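Local coordinates for protein DNA-3-methyladenine glycosidase II, putative (Deinococcus radiodurans, PDB 2YG9) that probably takes part in DNA repair as a largely helical member of the HhH-GPD superfamily, at residues Ser37-Leu42 / Arg186-Glu191; Arg169-Ser174 / Arg199-Arg204. One frame throughout, in Å; residues are numbered along the deposited sequence.

Contact 1. Residues Ser37-Leu42 / Arg186-Glu191; sequences SRDPVL and RLYPGE
The Tyr188 hydroxyl donates a hydrogen bond to Asp39, with OH to OD2 at 2.6 Å, a short bond between segments. The two side chains run in from opposite directions. Their flat groups are turned 61° apart, and the hydroxyl meets OD2 from above the carboxylate plane, 35° out of it. Val41 leans on the same end of the tyrosine: its CB is 3.3 Å from Tyr188 OH, while CG1 lies obliquely 3.6 Å from Tyr188 CZ and CG2 3.7 Å from Tyr188 CE2, so both methyls pack at the phenol end of the ring. The CG1 branch also touches the leucine before the tyrosine, Leu187 CD1 being 3.8 Å from Val41 CG1. Leu42 crosses the tyrosine nearly at a right angle and brings CG to 3.9 Å from Tyr188 OH, adding a second apolar neighbour beside the buried hydroxyl.

The carboxylate is positioned by the helix it starts. Asp39 is the N-cap of helix 40-49, and with CG anti to its own backbone N (chi1 172°) OD1 accepts from Val41 N at 3.0 Å while OD2 remains turned to the phenol. Trp200 NE1 is a second donor to OD2, so the carboxylate ties together three parts of the chain. These donors and the helix start would probably favour its charged form. Tyr188 is set by the end of helix 178-187, being the first residue to depart from helical geometry, and it begins a type II beta turn to Glu191 with Gly190 at positive phi. Leu42 packs on Trp200 of helix 193-200 and Ala207 of helix 204-219, Leu187 on Leu211, and Tyr188 on Val196. Here an aspartate N-cap joins the start of one helix to the C-terminal end of another within an all-helical HhH-GPD fold.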
loop_
_atom_site.group_PDB
_atom_site.type_symbol
_atom_site.label_atom_id
_atom_site.label_comp_id
_atom_site.label_asym_id
_atom_site.label_seq_id
_atom_site.Cartn_x
_atom_site.Cartn_y
_atom_site.Cartn_z
ATOM N N SER A 37 7.813 3.222 -20.331
ATOM C CA SER A 37 8.199 2.566 -21.557
ATOM C C SER A 37 9.479 3.102 -22.159
ATOM O O SER A 37 9.998 2.484 -23.051
ATOM C CB SER A 37 7.084 2.672 -22.592
ATOM O OG SER A 37 6.042 1.820 -22.204
ATOM N N ARG A 38 9.972 4.249 -21.684
ATOM C CA ARG A 38 11.278 4.697 -22.100
ATOM C C ARG A 38 12.405 3.767 -21.634
ATOM O O ARG A 38 13.510 3.808 -22.156
ATOM C CB ARG A 38 11.527 6.111 -21.603
ATOM C CG ARG A 38 10.609 7.087 -22.294
ATOM C CD ARG A 38 10.755 8.394 -21.714
ATOM N NE ARG A 38 12.056 8.910 -22.082
ATOM C CZ ARG A 38 12.377 10.200 -22.150
ATOM N NH1 ARG A 38 11.485 11.147 -21.853
ATOM N NH2 ARG A 38 13.621 10.523 -22.499
ATOM N N ASP A 39 12.124 2.970 -20.609
ATOM C CA ASP A 39 13.008 1.943 -20.125
ATOM C C ASP A 39 12.556 0.731 -20.913
ATOM O O ASP A 39 11.441 0.283 -20.759
ATOM C CB ASP A 39 12.801 1.789 -18.601
ATOM C CG ASP A 39 13.528 0.611 -17.991
ATOM O OD1 ASP A 39 14.128 -0.225 -18.695
ATOM O OD2 ASP A 39 13.500 0.530 -16.737
ATOM N N PRO A 40 13.410 0.225 -21.819
ATOM C CA PRO A 40 13.035 -0.953 -22.631
ATOM C C PRO A 40 12.558 -2.175 -21.832
ATOM O O PRO A 40 11.751 -2.948 -22.328
ATOM C CB PRO A 40 14.305 -1.240 -23.439
ATOM C CG PRO A 40 15.358 -0.378 -22.870
ATOM C CD PRO A 40 14.732 0.754 -22.165
ATOM N N VAL A 41 13.003 -2.339 -20.582
ATOM C CA VAL A 41 12.504 -3.430 -19.757
ATOM C C VAL A 41 11.012 -3.249 -19.502
ATOM O O VAL A 41 10.207 -4.164 -19.754
ATOM C CB VAL A 41 13.318 -3.588 -18.436
ATOM C CG1 VAL A 41 12.641 -4.616 -17.466
ATOM C CG2 VAL A 41 14.730 -4.004 -18.773
ATOM N N LEU A 42 10.631 -2.061 -19.044
ATOM C CA LEU A 42 9.238 -1.776 -18.742
ATOM C C LEU A 42 8.393 -1.620 -20.013
ATOM O O LEU A 42 7.211 -1.959 -19.998
ATOM C CB LEU A 42 9.091 -0.568 -17.803
ATOM C CG LEU A 42 9.571 -0.725 -16.353
ATOM C CD1 LEU A 42 8.983 0.417 -15.488
ATOM C CD2 LEU A 42 9.191 -2.115 -15.762
ATOM N N ARG A 186 16.448 -9.462 -11.019
ATOM C CA ARG A 186 16.291 -10.365 -12.149
ATOM C C ARG A 186 16.360 -9.637 -13.511
ATOM O O ARG A 186 17.038 -10.070 -14.477
ATOM C CB ARG A 186 14.934 -11.061 -11.991
ATOM C CG ARG A 186 14.577 -12.123 -13.023
ATOM C CD ARG A 186 15.345 -13.384 -12.779
ATOM N NE ARG A 186 14.917 -14.076 -11.560
ATOM C CZ ARG A 186 15.403 -15.255 -11.161
ATOM N NH1 ARG A 186 16.316 -15.858 -11.899
ATOM N NH2 ARG A 186 14.967 -15.836 -10.045
ATOM N N LEU A 187 15.668 -8.513 -13.575
ATOM C CA LEU A 187 15.505 -7.785 -14.816
ATOM C C LEU A 187 16.664 -6.816 -15.044
ATOM O O LEU A 187 17.005 -6.521 -16.174
ATOM C CB LEU A 187 14.109 -7.101 -14.823
ATOM C CG LEU A 187 12.878 -8.010 -14.836
ATOM C CD1 LEU A 187 11.546 -7.216 -14.912
ATOM C CD2 LEU A 187 12.957 -9.000 -16.004
ATOM N N TYR A 188 17.320 -6.356 -13.988
ATOM C CA TYR A 188 18.424 -5.425 -14.110
ATOM C C TYR A 188 19.653 -5.901 -13.312
ATOM O O TYR A 188 20.136 -5.208 -12.406
ATOM C CB TYR A 188 18.034 -4.028 -13.626
ATOM C CG TYR A 188 16.738 -3.493 -14.182
ATOM C CD1 TYR A 188 15.508 -3.874 -13.648
ATOM C CD2 TYR A 188 16.746 -2.554 -15.215
ATOM C CE1 TYR A 188 14.289 -3.326 -14.147
ATOM C CE2 TYR A 188 15.560 -2.039 -15.727
ATOM C CZ TYR A 188 14.333 -2.446 -15.196
ATOM O OH TYR A 188 13.189 -1.860 -15.678
ATOM N N PRO A 189 20.161 -7.084 -13.654
ATOM C CA PRO A 189 21.343 -7.606 -12.972
ATOM C C PRO A 189 22.579 -6.689 -13.068
ATOM O O PRO A 189 22.923 -6.179 -14.157
ATOM C CB PRO A 189 21.575 -8.944 -13.703
ATOM C CG PRO A 189 20.903 -8.835 -14.972
ATOM C CD PRO A 189 19.691 -8.013 -14.703
ATOM N N GLY A 190 23.230 -6.442 -11.935
ATOM C CA GLY A 190 24.444 -5.633 -11.935
ATOM C C GLY A 190 24.206 -4.139 -12.011
ATOM O O GLY A 190 25.169 -3.354 -12.110
ATOM N N GLU A 191 22.933 -3.727 -11.924
ATOM C CA GLU A 191 22.569 -2.330 -11.955
ATOM C C GLU A 191 22.167 -1.893 -10.554
ATOM O O GLU A 191 21.647 -2.686 -9.778
ATOM C CB GLU A 191 21.426 -2.088 -12.937
ATOM C CG GLU A 191 21.839 -2.315 -14.345
ATOM C CD GLU A 191 20.777 -1.995 -15.345
ATOM O OE1 GLU A 191 20.391 -0.815 -15.466
ATOM O OE2 GLU A 191 20.369 -2.945 -16.047
#

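Contact 2. Residues Arg169-Ser174 / Arg199-Arg204; sequences RPDVFS and RWAPYR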
loop_
_atom_site.group_PDB
_atom_site.type_symbol
_atom_site.label_atom_id
_atom_site.label_comp_id
_atom_site.label_asym_id
_atom_site.label_seq_id
_atom_site.Cartn_x
_atom_site.Cartn_y
_atom_site.Cartn_z
ATOM N N ARG A 169 -1.152 7.099 -4.166
ATOM C CA ARG A 169 -0.037 7.955 -4.491
ATOM C C ARG A 169 0.786 7.349 -5.614
ATOM O O ARG A 169 0.980 6.141 -5.631
ATOM C CB ARG A 169 0.794 8.202 -3.282
ATOM C CG ARG A 169 -0.011 8.790 -2.194
ATOM C CD ARG A 169 0.686 9.857 -1.567
ATOM N NE ARG A 169 -0.144 10.584 -0.589
ATOM C CZ ARG A 169 0.364 11.462 0.279
ATOM N NH1 ARG A 169 1.678 11.647 0.334
ATOM N NH2 ARG A 169 -0.428 12.105 1.125
ATOM N N PRO A 170 1.215 8.183 -6.583
ATOM C CA PRO A 170 1.836 7.689 -7.825
ATOM C C PRO A 170 3.338 7.379 -7.838
ATOM O O PRO A 170 3.837 6.816 -8.830
ATOM C CB PRO A 170 1.578 8.836 -8.775
ATOM C CG PRO A 170 1.773 10.031 -7.909
ATOM C CD PRO A 170 1.091 9.658 -6.615
ATOM N N ASP A 171 4.086 7.709 -6.792
ATOM C CA ASP A 171 5.513 7.686 -6.911
ATOM C C ASP A 171 6.214 6.943 -5.756
ATOM O O ASP A 171 7.168 7.446 -5.140
ATOM C CB ASP A 171 6.060 9.115 -7.075
ATOM C CG ASP A 171 7.474 9.117 -7.571
ATOM O OD1 ASP A 171 7.879 8.154 -8.270
ATOM O OD2 ASP A 171 8.207 10.051 -7.251
ATOM N N VAL A 172 5.729 5.733 -5.491
ATOM C CA VAL A 172 6.193 4.930 -4.374
ATOM C C VAL A 172 6.881 3.648 -4.848
ATOM O O VAL A 172 6.236 2.797 -5.438
ATOM C CB VAL A 172 5.033 4.493 -3.472
ATOM C CG1 VAL A 172 5.600 3.666 -2.244
ATOM C CG2 VAL A 172 4.172 5.720 -2.983
ATOM N N PHE A 173 8.173 3.522 -4.586
ATOM C CA PHE A 173 8.864 2.262 -4.735
ATOM C C PHE A 173 9.291 1.835 -3.349
ATOM O O PHE A 173 10.120 2.487 -2.743
ATOM C CB PHE A 173 10.087 2.366 -5.641
ATOM C CG PHE A 173 10.809 1.047 -5.827
ATOM C CD1 PHE A 173 10.359 0.118 -6.749
ATOM C CD2 PHE A 173 11.888 0.714 -5.043
ATOM C CE1 PHE A 173 10.982 -1.121 -6.881
ATOM C CE2 PHE A 173 12.539 -0.482 -5.207
ATOM C CZ PHE A 173 12.063 -1.411 -6.110
ATOM N N SER A 174 8.740 0.721 -2.893
ATOM C CA SER A 174 9.066 0.092 -1.644
ATOM C C SER A 174 10.311 -0.804 -1.751
ATOM O O SER A 174 10.252 -1.928 -2.214
ATOM C CB SER A 174 7.833 -0.674 -1.151
ATOM O OG SER A 174 7.977 -1.091 0.193
ATOM N N ARG A 199 14.618 6.450 -12.355
ATOM C CA ARG A 199 14.223 6.732 -13.725
ATOM C C ARG A 199 12.711 6.649 -13.909
ATOM O O ARG A 199 12.125 7.356 -14.758
ATOM C CB ARG A 199 14.899 5.742 -14.661
ATOM C CG ARG A 199 14.641 6.004 -16.122
ATOM C CD ARG A 199 15.472 5.119 -16.974
ATOM N NE ARG A 199 15.268 5.343 -18.396
ATOM C CZ ARG A 199 15.928 4.676 -19.340
ATOM N NH1 ARG A 199 16.800 3.742 -19.003
ATOM N NH2 ARG A 199 15.710 4.934 -20.631
ATOM N N TRP A 200 12.089 5.764 -13.126
ATOM C CA TRP A 200 10.648 5.576 -13.189
ATOM C C TRP A 200 9.880 6.703 -12.579
ATOM O O TRP A 200 8.745 6.899 -12.929
ATOM C CB TRP A 200 10.244 4.270 -12.509
ATOM C CG TRP A 200 10.923 3.056 -13.070
ATOM C CD1 TRP A 200 11.504 2.915 -14.298
ATOM C CD2 TRP A 200 11.062 1.797 -12.416
ATOM N NE1 TRP A 200 12.006 1.645 -14.438
ATOM C CE2 TRP A 200 11.719 0.925 -13.316
ATOM C CE3 TRP A 200 10.665 1.312 -11.175
ATOM C CZ2 TRP A 200 12.022 -0.396 -12.991
ATOM C CZ3 TRP A 200 10.944 -0.009 -10.857
ATOM C CH2 TRP A 200 11.626 -0.844 -11.765
ATOM N N ALA A 201 10.495 7.448 -11.666
ATOM C CA ALA A 201 9.871 8.656 -11.103
ATOM C C ALA A 201 9.403 9.587 -12.224
ATOM O O ALA A 201 10.097 9.716 -13.191
ATOM C CB ALA A 201 10.861 9.358 -10.207
ATOM N N PRO A 202 8.227 10.228 -12.089
ATOM C CA PRO A 202 7.274 10.244 -10.965
ATOM C C PRO A 202 6.173 9.171 -10.973
ATOM O O PRO A 202 5.076 9.410 -10.403
ATOM C CB PRO A 202 6.634 11.618 -11.115
ATOM C CG PRO A 202 6.471 11.727 -12.570
ATOM C CD PRO A 202 7.786 11.165 -13.137
ATOM N N TYR A 203 6.488 7.987 -11.526
ATOM C CA TYR A 203 5.504 6.907 -11.696
ATOM C C TYR A 203 6.040 5.593 -11.115
ATOM O O TYR A 203 5.864 4.540 -11.668
ATOM C CB TYR A 203 5.135 6.732 -13.180
ATOM C CG TYR A 203 4.690 8.024 -13.856
ATOM C CD1 TYR A 203 3.503 8.650 -13.493
ATOM C CD2 TYR A 203 5.485 8.629 -14.848
ATOM C CE1 TYR A 203 3.109 9.855 -14.091
ATOM C CE2 TYR A 203 5.091 9.812 -15.449
ATOM C CZ TYR A 203 3.905 10.412 -15.072
ATOM O OH TYR A 203 3.493 11.567 -15.707
ATOM N N ARG A 204 6.697 5.685 -9.967
ATOM C CA ARG A 204 7.248 4.478 -9.318
ATOM C C ARG A 204 6.173 3.535 -8.815
ATOM O O ARG A 204 6.410 2.331 -8.731
ATOM C CB ARG A 204 8.229 4.886 -8.233
ATOM C CG ARG A 204 9.600 5.097 -8.821
ATOM C CD ARG A 204 10.576 5.639 -7.833
ATOM N NE ARG A 204 10.275 7.011 -7.398
ATOM C CZ ARG A 204 11.079 7.700 -6.603
ATOM N NH1 ARG A 204 12.200 7.145 -6.176
ATOM N NH2 ARG A 204 10.778 8.940 -6.245
#
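The guanidinium of Arg204 presents an edge to the carboxylate of Asp171, with both acceptor oxygens in the guanidinium plane although the two planes are 46° apart. NE gives an almost straight bond (178°) to Asp171 OD1 at 2.8 Å, and NH2 of Arg204 pairs with OD2 of Asp171 at 3.0 Å. This is a side-on, two-pronged salt bridge, in which each oxygen is approached from above the carboxylate plane. Phe173 and Trp200 form the second flat pair: Phe173 CE1 sits at the indole edge, 4.1 Å from Trp200 CZ3, with the phenyl ring tilted. Within 199-204, one face of the Tyr203 ring carries Pro202 CG, offset toward the rim, and an edge-to-face contact joins this ring to His35.

OD1 of Asp171 also accepts from the backbone N of Arg204 at 3.2 Å, through its anti lone pair, the one directed away from OD2. One aspartate therefore grips both the main chain and the head group of the same arginine, whose chain bends at chi3 (-67°) to turn NE toward OD1. Phe173 CB rests on the aliphatic part of that chain, 4.0 Å from Arg204 CD, and Ala201 CB lies 3.8 Å from Asp171 OD1. At the backbone, Tyr203 CA makes a CA-H...O contact of 3.3 Å with Pro170 O.

Residues 200-203 form a type VI turn, with a cis peptide before Pro202 and a bond of 2.9 Å from Tyr203 N to Trp200 O. Ser205 and Ser208, on the following helix, bond to the 169-174 backbone as well. The aspartate thus fastens the loop between helices 156-166 and 178-187 to the cis-proline turn that links helices 193-200 and 204-219 in this HhH-GPD fold.

Overall arrangement
Contact 1 and contact 2 have centres about 15 Å apart and meet chiefly at Trp200, at the end of helix 193-200, whose indole reaches the start of helix 40-49. Its NE1 lies 3.0 Å from Asp39 OD2, a probable hydrogen bond, and its CZ2 packs 3.3 Å from Tyr188 OH, so the indole bridges the polar centre of contact 1 and the aromatic pair of contact 2. Along the chain the segments alternate, and helices 178-187 and 193-200 follow one another. The nickel (II) ion is nearer to contact 2, about 4 Å from the side chain of Tyr203 against about 11 Å from that of Asp39.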